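Local coordinates for protein carbon monoxide dehydrogenase (Thermococcus sp. AM4, PDB 6T7J) that catalyses the oxidation of carbon monoxide to carbon dioxide, probably passing the electrons through a chain of iron-sulfur clusters, and is seen here without nickel, at residues G49-C54 with I65-S70; R87-M92 with P580-S585; E431-A436 with G440-I445; R472-V477 with T616-I621. All coordinates share one frame; numbering follows the deposited sequence.

Contact 1 (G49-C54 with I65-S70). With FES (Fe2/s2 (inorganic) cluster), chain E.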
loop_
_atom_site.group_PDB
_atom_site.type_symbol
_atom_site.label_atom_id
_atom_site.label_comp_id
_atom_site.label_asym_id
_atom_site.label_seq_id
_atom_site.Cartn_x
_atom_site.Cartn_y
_atom_site.Cartn_z
ATOM N N GLY A 49 -14.039 1.404 14.317
ATOM C CA GLY A 49 -13.106 2.052 13.413
ATOM C C GLY A 49 -12.347 3.189 14.064
ATOM O O GLY A 49 -11.172 3.409 13.757
ATOM N N GLN A 50 -12.999 3.919 14.973
ATOM C CA GLN A 50 -12.344 5.032 15.652
ATOM C C GLN A 50 -11.207 4.556 16.545
ATOM O O GLN A 50 -10.210 5.267 16.709
ATOM C CB GLN A 50 -13.362 5.818 16.477
ATOM C CG GLN A 50 -14.123 6.873 15.697
ATOM C CD GLN A 50 -14.779 7.898 16.600
ATOM O OE1 GLN A 50 -15.857 7.662 17.145
ATOM N NE2 GLN A 50 -14.126 9.042 16.767
ATOM N N LEU A 51 -11.339 3.370 17.131
ATOM C CA LEU A 51 -10.301 2.805 17.981
ATOM C C LEU A 51 -9.348 1.898 17.215
ATOM O O LEU A 51 -8.421 1.347 17.818
ATOM C CB LEU A 51 -10.937 2.035 19.144
ATOM C CG LEU A 51 -11.948 2.842 19.966
ATOM C CD1 LEU A 51 -12.791 1.933 20.843
ATOM C CD2 LEU A 51 -11.241 3.900 20.799
ATOM N N GLY A 52 -9.550 1.738 15.908
ATOM C CA GLY A 52 -8.675 0.934 15.081
ATOM C C GLY A 52 -8.839 -0.560 15.225
ATOM O O GLY A 52 -7.995 -1.309 14.721
ATOM N N VAL A 53 -9.901 -1.021 15.885
ATOM C CA VAL A 53 -10.073 -2.440 16.172
ATOM C C VAL A 53 -11.080 -3.061 15.213
ATOM O O VAL A 53 -11.922 -3.869 15.620
ATOM C CB VAL A 53 -10.507 -2.655 17.633
ATOM C CG1 VAL A 53 -9.308 -2.544 18.560
ATOM C CG2 VAL A 53 -11.583 -1.652 18.015
ATOM N N CYS A 54 -11.006 -2.690 13.938
ATOM C CA CYS A 54 -11.834 -3.306 12.910
ATOM C C CYS A 54 -11.003 -3.466 11.649
ATOM O O CYS A 54 -10.413 -2.497 11.164
ATOM C CB CYS A 54 -13.090 -2.479 12.621
ATOM S SG CYS A 54 -13.874 -2.876 11.042
ATOM N N ILE A 65 -13.089 -6.225 16.969
ATOM C CA ILE A 65 -12.607 -6.670 18.271
ATOM C C ILE A 65 -13.244 -5.779 19.323
ATOM O O ILE A 65 -13.111 -4.550 19.270
ATOM C CB ILE A 65 -11.074 -6.633 18.365
ATOM C CG1 ILE A 65 -10.454 -7.481 17.256
ATOM C CG2 ILE A 65 -10.624 -7.132 19.729
ATOM C CD1 ILE A 65 -11.104 -8.836 17.079
ATOM N N ASP A 66 -13.944 -6.394 20.273
ATOM C CA ASP A 66 -14.612 -5.643 21.325
ATOM C C ASP A 66 -13.628 -5.356 22.451
ATOM O O ASP A 66 -13.270 -6.285 23.197
ATOM C CB ASP A 66 -15.822 -6.402 21.844
ATOM C CG ASP A 66 -16.520 -5.676 22.975
ATOM O OD1 ASP A 66 -17.206 -4.666 22.711
ATOM O OD2 ASP A 66 -16.374 -6.116 24.132
ATOM N N PRO A 67 -13.166 -4.116 22.620
ATOM C CA PRO A 67 -12.241 -3.814 23.722
ATOM C C PRO A 67 -12.911 -3.835 25.083
ATOM O O PRO A 67 -12.214 -3.967 26.098
ATOM C CB PRO A 67 -11.723 -2.415 23.371
ATOM C CG PRO A 67 -12.846 -1.793 22.607
ATOM C CD PRO A 67 -13.550 -2.905 21.870
ATOM N N PHE A 68 -14.238 -3.692 25.133
ATOM C CA PHE A 68 -14.981 -3.920 26.368
ATOM C C PHE A 68 -14.735 -5.325 26.905
ATOM O O PHE A 68 -14.660 -5.522 28.124
ATOM C CB PHE A 68 -16.475 -3.695 26.104
ATOM C CG PHE A 68 -17.296 -3.370 27.331
ATOM C CD1 PHE A 68 -17.287 -4.197 28.444
ATOM C CD2 PHE A 68 -18.114 -2.252 27.348
ATOM C CE1 PHE A 68 -18.050 -3.899 29.557
ATOM C CE2 PHE A 68 -18.882 -1.950 28.456
ATOM C CZ PHE A 68 -18.850 -2.775 29.563
ATOM N N GLY A 69 -14.573 -6.303 26.016
ATOM C CA GLY A 69 -14.619 -7.697 26.392
ATOM C C GLY A 69 -15.995 -8.311 26.286
ATOM O O GLY A 69 -16.150 -9.504 26.579
ATOM N N SER A 70 -16.997 -7.525 25.878
ATOM C CA SER A 70 -18.359 -8.029 25.725
ATOM C C SER A 70 -18.413 -9.165 24.715
ATOM O O SER A 70 -18.828 -10.286 25.038
ATOM C CB SER A 70 -19.285 -6.890 25.289
ATOM O OG SER A 70 -18.928 -5.666 25.902
HETATM FE FE1 FES E . -15.658 -1.571 10.405
HETATM FE FE2 FES E . -17.103 0.329 11.754
HETATM S S1 FES E . -17.459 -1.943 11.785
HETATM S S2 FES E . -15.023 0.603 10.803
#

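Contact 2 (R87-M92 with P580-S585). With SF4 (iron/sulfur cluster), chain D.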
loop_
_atom_site.group_PDB
_atom_site.type_symbol
_atom_site.label_atom_id
_atom_site.label_comp_id
_atom_site.label_asym_id
_atom_site.label_seq_id
_atom_site.Cartn_x
_atom_site.Cartn_y
_atom_site.Cartn_z
ATOM N N ARG A 87 -1.527 -3.110 12.228
ATOM C CA ARG A 87 -1.582 -3.253 10.775
ATOM C C ARG A 87 -2.267 -2.059 10.123
ATOM O O ARG A 87 -1.790 -1.543 9.101
ATOM C CB ARG A 87 -2.302 -4.550 10.399
ATOM C CG ARG A 87 -1.493 -5.815 10.646
ATOM C CD ARG A 87 -2.102 -7.020 9.940
ATOM N NE ARG A 87 -3.476 -7.288 10.362
ATOM C CZ ARG A 87 -4.116 -8.432 10.136
ATOM N NH1 ARG A 87 -3.505 -9.418 9.492
ATOM N NH2 ARG A 87 -5.366 -8.594 10.549
ATOM N N ASN A 88 -3.394 -1.612 10.686
ATOM C CA ASN A 88 -4.084 -0.461 10.111
ATOM C C ASN A 88 -3.208 0.787 10.166
ATOM O O ASN A 88 -3.134 1.554 9.191
ATOM C CB ASN A 88 -5.414 -0.239 10.835
ATOM C CG ASN A 88 -6.373 -1.413 10.677
ATOM O OD1 ASN A 88 -6.252 -2.210 9.746
ATOM N ND2 ASN A 88 -7.333 -1.519 11.587
ATOM N N LEU A 89 -2.509 0.995 11.287
ATOM C CA LEU A 89 -1.592 2.129 11.370
ATOM C C LEU A 89 -0.451 1.995 10.364
ATOM O O LEU A 89 -0.007 2.991 9.774
ATOM C CB LEU A 89 -1.042 2.261 12.791
ATOM C CG LEU A 89 -0.465 3.638 13.123
ATOM C CD1 LEU A 89 -1.585 4.640 13.377
ATOM C CD2 LEU A 89 0.475 3.562 14.315
ATOM N N LEU A 90 0.041 0.769 10.162
ATOM C CA LEU A 90 1.091 0.544 9.176
ATOM C C LEU A 90 0.620 0.928 7.781
ATOM O O LEU A 90 1.383 1.503 6.996
ATOM C CB LEU A 90 1.536 -0.918 9.206
ATOM C CG LEU A 90 2.743 -1.227 8.322
ATOM C CD1 LEU A 90 3.834 -0.252 8.654
ATOM C CD2 LEU A 90 3.235 -2.653 8.507
ATOM N N ARG A 91 -0.636 0.624 7.454
ATOM C CA ARG A 91 -1.142 1.000 6.136
ATOM C C ARG A 91 -1.320 2.510 6.019
ATOM O O ARG A 91 -1.129 3.073 4.933
ATOM C CB ARG A 91 -2.447 0.266 5.836
ATOM C CG ARG A 91 -2.242 -1.220 5.581
ATOM C CD ARG A 91 -3.329 -1.818 4.710
ATOM N NE ARG A 91 -3.025 -3.205 4.372
ATOM C CZ ARG A 91 -3.892 -4.054 3.830
ATOM N NH1 ARG A 91 -5.128 -3.659 3.558
ATOM N NH2 ARG A 91 -3.521 -5.301 3.561
ATOM N N MET A 92 -1.659 3.184 7.120
ATOM C CA MET A 92 -1.675 4.648 7.096
ATOM C C MET A 92 -0.287 5.205 6.785
ATOM O O MET A 92 -0.131 6.112 5.950
ATOM C CB MET A 92 -2.184 5.193 8.431
ATOM C CG MET A 92 -3.621 4.823 8.755
ATOM S SD MET A 92 -4.254 5.722 10.185
ATOM C CE MET A 92 -5.091 7.088 9.379
ATOM N N PRO A 580 -4.962 9.310 17.328
ATOM C CA PRO A 580 -4.855 8.288 16.287
ATOM C C PRO A 580 -5.721 7.102 16.614
ATOM O O PRO A 580 -6.010 6.818 17.797
ATOM C CB PRO A 580 -3.358 7.920 16.312
ATOM C CG PRO A 580 -2.898 8.294 17.676
ATOM C CD PRO A 580 -3.699 9.505 18.056
ATOM N N PRO A 581 -6.184 6.350 15.610
ATOM C CA PRO A 581 -7.081 5.206 15.861
ATOM C C PRO A 581 -6.331 3.996 16.409
ATOM O O PRO A 581 -6.214 2.944 15.774
ATOM C CB PRO A 581 -7.682 4.952 14.475
ATOM C CG PRO A 581 -6.588 5.344 13.532
ATOM C CD PRO A 581 -5.874 6.508 14.173
ATOM N N VAL A 582 -5.802 4.133 17.625
ATOM C CA VAL A 582 -4.968 3.084 18.205
ATOM C C VAL A 582 -5.418 2.729 19.615
ATOM O O VAL A 582 -4.936 1.750 20.198
ATOM C CB VAL A 582 -3.484 3.494 18.213
ATOM C CG1 VAL A 582 -2.978 3.725 16.795
ATOM C CG2 VAL A 582 -3.277 4.725 19.083
ATOM N N MET A 583 -6.342 3.511 20.179
ATOM C CA MET A 583 -6.698 3.327 21.583
ATOM C C MET A 583 -7.441 2.022 21.848
ATOM O O MET A 583 -7.678 1.696 23.016
ATOM C CB MET A 583 -7.528 4.513 22.074
ATOM C CG MET A 583 -6.723 5.799 22.216
ATOM S SD MET A 583 -5.103 5.540 22.979
ATOM C CE MET A 583 -4.247 7.025 22.459
ATOM N N GLY A 584 -7.804 1.270 20.811
ATOM C CA GLY A 584 -8.382 -0.045 21.022
ATOM C C GLY A 584 -7.397 -1.093 21.496
ATOM O O GLY A 584 -7.816 -2.212 21.811
ATOM N N SER A 585 -6.108 -0.760 21.556
ATOM C CA SER A 585 -5.060 -1.692 21.958
ATOM C C SER A 585 -4.166 -1.010 22.980
ATOM O O SER A 585 -3.614 0.063 22.707
ATOM C CB SER A 585 -4.241 -2.155 20.749
ATOM O OG SER A 585 -2.921 -2.508 21.127
HETATM FE FE1 SF4 D . -8.088 -11.567 10.009
HETATM FE FE2 SF4 D . -8.632 -8.968 9.364
HETATM FE FE3 SF4 D . -10.739 -10.677 10.016
HETATM FE FE4 SF4 D . -9.211 -10.896 7.721
HETATM S S1 SF4 D . -10.644 -9.181 8.271
HETATM S S2 SF4 D . -9.919 -12.618 9.109
HETATM S S3 SF4 D . -7.086 -10.339 8.346
HETATM S S4 SF4 D . -9.035 -9.985 11.392
#

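Contact 3 (E431-A436 with G440-I445)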
loop_
_atom_site.group_PDB
_atom_site.type_symbol
_atom_site.label_atom_id
_atom_site.label_comp_id
_atom_site.label_asym_id
_atom_site.label_seq_id
_atom_site.Cartn_x
_atom_site.Cartn_y
_atom_site.Cartn_z
ATOM N N GLU A 431 26.064 29.850 15.362
ATOM C CA GLU A 431 26.509 30.151 16.720
ATOM C C GLU A 431 25.571 31.059 17.511
ATOM O O GLU A 431 25.372 30.785 18.707
ATOM C CB GLU A 431 27.922 30.747 16.676
ATOM C CG GLU A 431 28.596 30.828 18.036
ATOM C CD GLU A 431 29.963 31.484 17.973
ATOM O OE1 GLU A 431 30.897 30.858 17.429
ATOM O OE2 GLU A 431 30.100 32.626 18.467
ATOM N N PRO A 432 24.995 32.138 16.958
ATOM C CA PRO A 432 24.137 32.994 17.799
ATOM C C PRO A 432 22.915 32.286 18.366
ATOM O O PRO A 432 22.610 32.454 19.554
ATOM C CB PRO A 432 23.744 34.142 16.854
ATOM C CG PRO A 432 24.120 33.691 15.486
ATOM C CD PRO A 432 25.267 32.765 15.653
ATOM N N LEU A 433 22.202 31.492 17.561
ATOM C CA LEU A 433 21.046 30.775 18.095
ATOM C C LEU A 433 21.463 29.690 19.082
ATOM O O LEU A 433 20.747 29.433 20.056
ATOM C CB LEU A 433 20.220 30.168 16.962
ATOM C CG LEU A 433 19.009 29.351 17.424
ATOM C CD1 LEU A 433 17.730 29.822 16.751
ATOM C CD2 LEU A 433 19.239 27.870 17.176
ATOM N N ILE A 434 22.607 29.046 18.851
ATOM C CA ILE A 434 23.109 28.068 19.812
ATOM C C ILE A 434 23.413 28.742 21.144
ATOM O O ILE A 434 23.110 28.203 22.217
ATOM C CB ILE A 434 24.342 27.350 19.236
ATOM C CG1 ILE A 434 23.912 26.351 18.162
ATOM C CG2 ILE A 434 25.129 26.661 20.341
ATOM C CD1 ILE A 434 24.948 25.302 17.860
ATOM N N ASN A 435 24.002 29.939 21.099
ATOM C CA ASN A 435 24.251 30.691 22.324
ATOM C C ASN A 435 22.945 31.082 23.000
ATOM O O ASN A 435 22.841 31.050 24.231
ATOM C CB ASN A 435 25.088 31.934 22.022
ATOM C CG ASN A 435 26.451 31.598 21.451
ATOM O OD1 ASN A 435 26.931 32.264 20.531
ATOM N ND2 ASN A 435 27.083 30.561 21.992
ATOM N N ALA A 436 21.938 31.463 22.210
ATOM C CA ALA A 436 20.640 31.808 22.782
ATOM C C ALA A 436 19.979 30.605 23.442
ATOM O O ALA A 436 19.277 30.754 24.449
ATOM C CB ALA A 436 19.726 32.386 21.705
ATOM N N GLY A 440 19.461 30.237 27.735
ATOM C CA GLY A 440 18.077 30.285 28.146
ATOM C C GLY A 440 17.289 31.399 27.500
ATOM O O GLY A 440 16.084 31.514 27.759
ATOM N N THR A 441 17.935 32.228 26.675
ATOM C CA THR A 441 17.209 33.255 25.934
ATOM C C THR A 441 16.126 32.632 25.066
ATOM O O THR A 441 15.031 33.192 24.922
ATOM C CB THR A 441 18.183 34.073 25.084
ATOM O OG1 THR A 441 19.429 34.211 25.781
ATOM C CG2 THR A 441 17.614 35.454 24.809
ATOM N N ILE A 442 16.405 31.468 24.488
ATOM C CA ILE A 442 15.407 30.652 23.810
ATOM C C ILE A 442 15.384 29.296 24.503
ATOM O O ILE A 442 16.416 28.618 24.582
ATOM C CB ILE A 442 15.705 30.509 22.309
ATOM C CG1 ILE A 442 15.552 31.864 21.612
ATOM C CG2 ILE A 442 14.784 29.475 21.675
ATOM C CD1 ILE A 442 15.709 31.805 20.108
ATOM N N LYS A 443 14.217 28.916 25.026
ATOM C CA LYS A 443 14.111 27.650 25.747
ATOM C C LYS A 443 14.303 26.466 24.810
ATOM O O LYS A 443 14.994 25.499 25.153
ATOM C CB LYS A 443 12.759 27.558 26.455
ATOM C CG LYS A 443 12.825 27.810 27.953
ATOM C CD LYS A 443 13.548 29.112 28.259
ATOM C CE LYS A 443 13.790 29.269 29.748
ATOM N NZ LYS A 443 14.727 30.388 30.042
ATOM N N GLY A 444 13.705 26.528 23.630
ATOM C CA GLY A 444 13.851 25.463 22.663
ATOM C C GLY A 444 13.190 25.838 21.358
ATOM O O GLY A 444 12.780 26.981 21.154
ATOM N N ILE A 445 13.101 24.854 20.468
ATOM C CA ILE A 445 12.456 25.012 19.171
ATOM C C ILE A 445 11.390 23.936 19.040
ATOM O O ILE A 445 11.597 22.792 19.455
ATOM C CB ILE A 445 13.468 24.918 18.011
ATOM C CG1 ILE A 445 14.648 25.860 18.257
ATOM C CG2 ILE A 445 12.795 25.232 16.682
ATOM C CD1 ILE A 445 15.873 25.518 17.452
#

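Contact 4 (R472-V477 with T616-I621)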
loop_
_atom_site.group_PDB
_atom_site.type_symbol
_atom_site.label_atom_id
_atom_site.label_comp_id
_atom_site.label_asym_id
_atom_site.label_seq_id
_atom_site.Cartn_x
_atom_site.Cartn_y
_atom_site.Cartn_z
ATOM N N ARG A 472 6.310 31.512 26.212
ATOM C CA ARG A 472 7.268 30.911 27.129
ATOM C C ARG A 472 8.681 30.886 26.555
ATOM O O ARG A 472 9.505 30.073 26.990
ATOM C CB ARG A 472 6.826 29.496 27.512
ATOM C CG ARG A 472 5.390 29.405 27.991
ATOM C CD ARG A 472 5.252 28.481 29.195
ATOM N NE ARG A 472 4.112 27.573 29.075
ATOM C CZ ARG A 472 2.839 27.936 29.209
ATOM N NH1 ARG A 472 1.875 27.034 29.082
ATOM N NH2 ARG A 472 2.526 29.199 29.468
ATOM N N ASP A 473 8.965 31.750 25.577
ATOM C CA ASP A 473 10.289 31.863 24.961
ATOM C C ASP A 473 10.705 30.559 24.277
ATOM O O ASP A 473 11.795 30.029 24.506
ATOM C CB ASP A 473 11.338 32.305 25.986
ATOM C CG ASP A 473 11.476 33.812 26.066
ATOM O OD1 ASP A 473 11.109 34.495 25.087
ATOM O OD2 ASP A 473 11.950 34.312 27.108
ATOM N N VAL A 474 9.824 30.043 23.424
ATOM C CA VAL A 474 10.097 28.854 22.622
ATOM C C VAL A 474 9.937 29.233 21.156
ATOM O O VAL A 474 8.841 29.612 20.723
ATOM C CB VAL A 474 9.171 27.684 22.988
ATOM C CG1 VAL A 474 9.553 26.441 22.201
ATOM C CG2 VAL A 474 9.221 27.411 24.484
ATOM N N LEU A 475 11.028 29.132 20.396
ATOM C CA LEU A 475 10.992 29.438 18.973
ATOM C C LEU A 475 10.128 28.420 18.242
ATOM O O LEU A 475 10.396 27.209 18.286
ATOM C CB LEU A 475 12.408 29.462 18.402
ATOM C CG LEU A 475 12.551 29.662 16.892
ATOM C CD1 LEU A 475 11.903 30.968 16.445
ATOM C CD2 LEU A 475 14.017 29.625 16.492
ATOM N N VAL A 476 9.096 28.915 17.570
ATOM C CA VAL A 476 8.123 28.108 16.851
ATOM C C VAL A 476 8.470 28.150 15.373
ATOM O O VAL A 476 8.518 29.233 14.772
ATOM C CB VAL A 476 6.695 28.624 17.100
ATOM C CG1 VAL A 476 5.694 27.889 16.256
ATOM C CG2 VAL A 476 6.335 28.483 18.558
ATOM N N VAL A 477 8.728 26.992 14.772
ATOM C CA VAL A 477 8.802 26.871 13.325
ATOM C C VAL A 477 7.721 25.889 12.907
ATOM O O VAL A 477 7.164 25.168 13.736
ATOM C CB VAL A 477 10.187 26.408 12.827
ATOM C CG1 VAL A 477 11.290 27.227 13.475
ATOM C CG2 VAL A 477 10.381 24.927 13.097
ATOM N N THR A 616 2.944 20.349 28.389
ATOM C CA THR A 616 3.725 19.115 28.310
ATOM C C THR A 616 4.963 19.295 27.439
ATOM O O THR A 616 6.055 18.835 27.796
ATOM C CB THR A 616 2.869 17.968 27.776
ATOM O OG1 THR A 616 1.662 17.866 28.542
ATOM C CG2 THR A 616 3.632 16.653 27.868
ATOM N N ILE A 617 4.810 19.952 26.286
ATOM C CA ILE A 617 5.944 20.186 25.396
ATOM C C ILE A 617 6.989 21.051 26.089
ATOM O O ILE A 617 8.195 20.782 26.009
ATOM C CB ILE A 617 5.456 20.819 24.079
ATOM C CG1 ILE A 617 4.821 19.756 23.177
ATOM C CG2 ILE A 617 6.592 21.541 23.365
ATOM C CD1 ILE A 617 3.790 20.303 22.214
ATOM N N TYR A 618 6.542 22.090 26.797
ATOM C CA TYR A 618 7.475 22.950 27.514
ATOM C C TYR A 618 8.195 22.187 28.619
ATOM O O TYR A 618 9.391 22.396 28.848
ATOM C CB TYR A 618 6.737 24.156 28.089
ATOM C CG TYR A 618 7.655 25.157 28.743
ATOM C CD1 TYR A 618 8.559 25.893 27.987
ATOM C CD2 TYR A 618 7.622 25.362 30.115
ATOM C CE1 TYR A 618 9.402 26.809 28.579
ATOM C CE2 TYR A 618 8.462 26.278 30.717
ATOM C CZ TYR A 618 9.351 26.997 29.945
ATOM O OH TYR A 618 10.189 27.910 30.540
ATOM N N ASN A 619 7.485 21.293 29.312
ATOM C CA ASN A 619 8.128 20.509 30.362
ATOM C C ASN A 619 9.150 19.540 29.782
ATOM O O ASN A 619 10.219 19.334 30.367
ATOM C CB ASN A 619 7.075 19.761 31.179
ATOM C CG ASN A 619 6.412 20.645 32.217
ATOM O OD1 ASN A 619 6.969 21.665 32.627
ATOM N ND2 ASN A 619 5.214 20.262 32.645
ATOM N N VAL A 620 8.844 18.943 28.628
ATOM C CA VAL A 620 9.810 18.066 27.970
ATOM C C VAL A 620 11.040 18.861 27.542
ATOM O O VAL A 620 12.181 18.390 27.663
ATOM C CB VAL A 620 9.146 17.343 26.781
ATOM C CG1 VAL A 620 10.180 16.925 25.745
ATOM C CG2 VAL A 620 8.358 16.136 27.269
ATOM N N ILE A 621 10.830 20.085 27.054
ATOM C CA ILE A 621 11.954 20.938 26.675
ATOM C C ILE A 621 12.805 21.272 27.896
ATOM O O ILE A 621 14.040 21.246 27.835
ATOM C CB ILE A 621 11.449 22.210 25.970
ATOM C CG1 ILE A 621 10.897 21.865 24.584
ATOM C CG2 ILE A 621 12.565 23.239 25.860
ATOM C CD1 ILE A 621 10.245 23.034 23.882
#

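Contact 1 (G49-C54 with I65-S70)
V53 holds CG1 anti to its carbonyl carbon (chi1 -79°), which turns CG2 into the space between backbone N and carbonyl carbon, where it lies 3.5 Å from the carbonyl O of I65. The I65 side chain runs off the other way beyond its CB, leaving that atom to meet V53 CB at 4.1 Å. Between these two branched residues the backbone is tied directly: I65 N donates to V53 O at 3.0 Å with an N-H...O angle of 167°. A looser touch lies further along, where L51 CD1 reaches P67 CG at 4.1 Å and the two side chains cross at about a right angle. The V53 and I65 side chains also rest on helix 81-115, V53 against A81 and V85, I65 against A81 and I84.

Just after V53 the chain passes to the metal. C54 places SG anti to its backbone N (chi1 162°), and the sulfur binds FE1 of the cluster at 2.3 Å. G49 CA lies 3.5 Å from the bridging sulfide S2, and a CB on that residue would collide with the sulfide. G52, with positive phi, ends the short helix in a Schellman motif and swings the chain round from the helix to the cysteine. C54 and Q50 also pack against the second subunit, on its R56 and P62. A binuclear cluster held by cysteines beside the partner chain is consistent with cluster D, the site that nickel-containing CO dehydrogenases place at their dimer interface.

Contact 2 (R87-M92 with P580-S585)
V582 N donates to P580 O at 2.7 Å, closing an inverse gamma turn centred on P581, and this tight bend sets two neighbouring residues against helix 81-115. V582 puts CG1 anti to its carbonyl carbon (chi1 -61°), and that branch meets L89 CD1 at 3.8 Å, the two side chains passing at a slant. One residue back, the P581 ring offers CG to M92 SD at 4.1 Å; the methionine chain is extended as far as its sulfur and bends only at the last torsion. The touch is wholly apolar, and three of its four residues are buried.

The loop then runs on through a type I turn from V582 to S585, with S585 N bonded to V582 O at 3.1 Å. S585 is the N-cap of helix 586-595: its OG bonds V588 N and also D82 OD1, the latter near the start of helix 81-115. This is how a loop following a strand of the C-terminal parallel sheet comes to rest on the long N-terminal helix, which also carries I84 and R87 of the Fe4S4 cluster pocket. On a different face of that helix, R87 bends at chi3 and brings NH2 to 3.3 Å from sulfide S3, its guanidinium lying oblique to that atom. A leucine in place of R87 would probably leave S3 without this nearby positive charge, which may alter the electrostatics around the cluster. One turn on, R91 forms a salt bridge through NH2 with E558 OE2 of the second subunit, while its NE bonds T204 OG1.

Contact 3 (E431-A436 with G440-I445)
A436 O collects the chain that leaves its helix. I442 N bonds A436 O at 3.0 Å with a nearly straight N-H...O angle of 171°, yet comes from well above the carbonyl plane, 53° out of it, rather than along a lone pair. G440 N adds a weak bond to A436 O at 3.3 Å, and T441 CB lies 3.6 Å from the same oxygen. Beside this polar knot A436 CB meets I442 CG1 at 4.2 Å. One turn back along the helix, L433, with CG anti to the backbone N (chi1 178°), carries CD2 to I445 CD1 at 4.1 Å and CD1 to I442 CD1 at 4.4 Å, a small apolar row of leucine and isoleucine ends.

What sets up this first shell is the turn itself. G440 breaks the helix with positive phi, in a conformation where a CB would be jammed against the preceding carbonyl O. K443 NZ reaches back to G440 O at 2.9 Å and also bonds L632 O, bringing in the C-terminal residue.

The result is an alpha-to-beta connection in which the chain leaves helix 431-439, turns back at G440 and enters strand 444-448 alongside it. L433 and I445 both rest on L535 of helix 525-538, A436 and I442 press on I507 of helix 502-511, and L433 and I442 both touch L475 of the neighbouring strand 474-478.

Contact 4 (R472-V477 with T616-I621)
The Y618 ring receives the aliphatic part of R472 on one face: R472 CD sits over its centre, 4.0 Å from the Y618 centroid and only 11° off the normal, a CH-pi contact. R472 CB shares that face, 3.9 Å from Y618 CE1. At the ring edge, near its plane, V474 CG2 approaches Y618 CD1 at 3.9 Å. This is helix-on-sheet packing in a Rossmann-like parallel sheet with strand order 321456. Helix 610-627, which follows the sheet's last strand, lies over the start of strand 474-478, the second.

The arginine chain bends at both chi2 and chi3, which carries its charged end past the ring instead of flat upon it. The guanidinium plane stands 73° from the ring plane, and R472 CZ is 6.0 Å from the Y618 centroid, at most a weak cation-pi attraction. NH1 makes a long, weak ion pair with E468. The backbone contributes as well, R472 O lying 3.6 Å from Y618 CE1. A valine in place of Y618 would probably strip the cover from R472 CB and CD and leave the arginine chain freer to turn.

Position comes from the turn before the strand. D473, with positive phi, is the C-prime residue of the Schellman motif ending helix 460-471, and its carboxylate takes bonds from G503 N and L504 N. V474, next along the chain, divides its branches between two helix residues one turn apart: CG2 goes to the tyrosine, while V474 CG1 meets I621 CD1 at 3.9 Å.

Overall arrangement
From the N terminus, contact 1 closes first, a short loop of ten residues beside the binuclear cluster. Contact 2 then opens on helix 81-115 and closes nearly five hundred residues later, bringing the C-terminal sheet's loop 580-585 back to the N-terminal region; it joins contact 1 through L51 O and G584 N. Contact 3 nests inside that long loop, linking a helix to the strand it leads into. Contact 4 crosses contact 2, opening within its loop at R472 and closing beyond it on helix 610-627. Contacts 3 and 4 meet along adjacent strands 444-448 and 474-478, whereas contacts 2 and 4 stay about 14 Å apart at their nearest atoms.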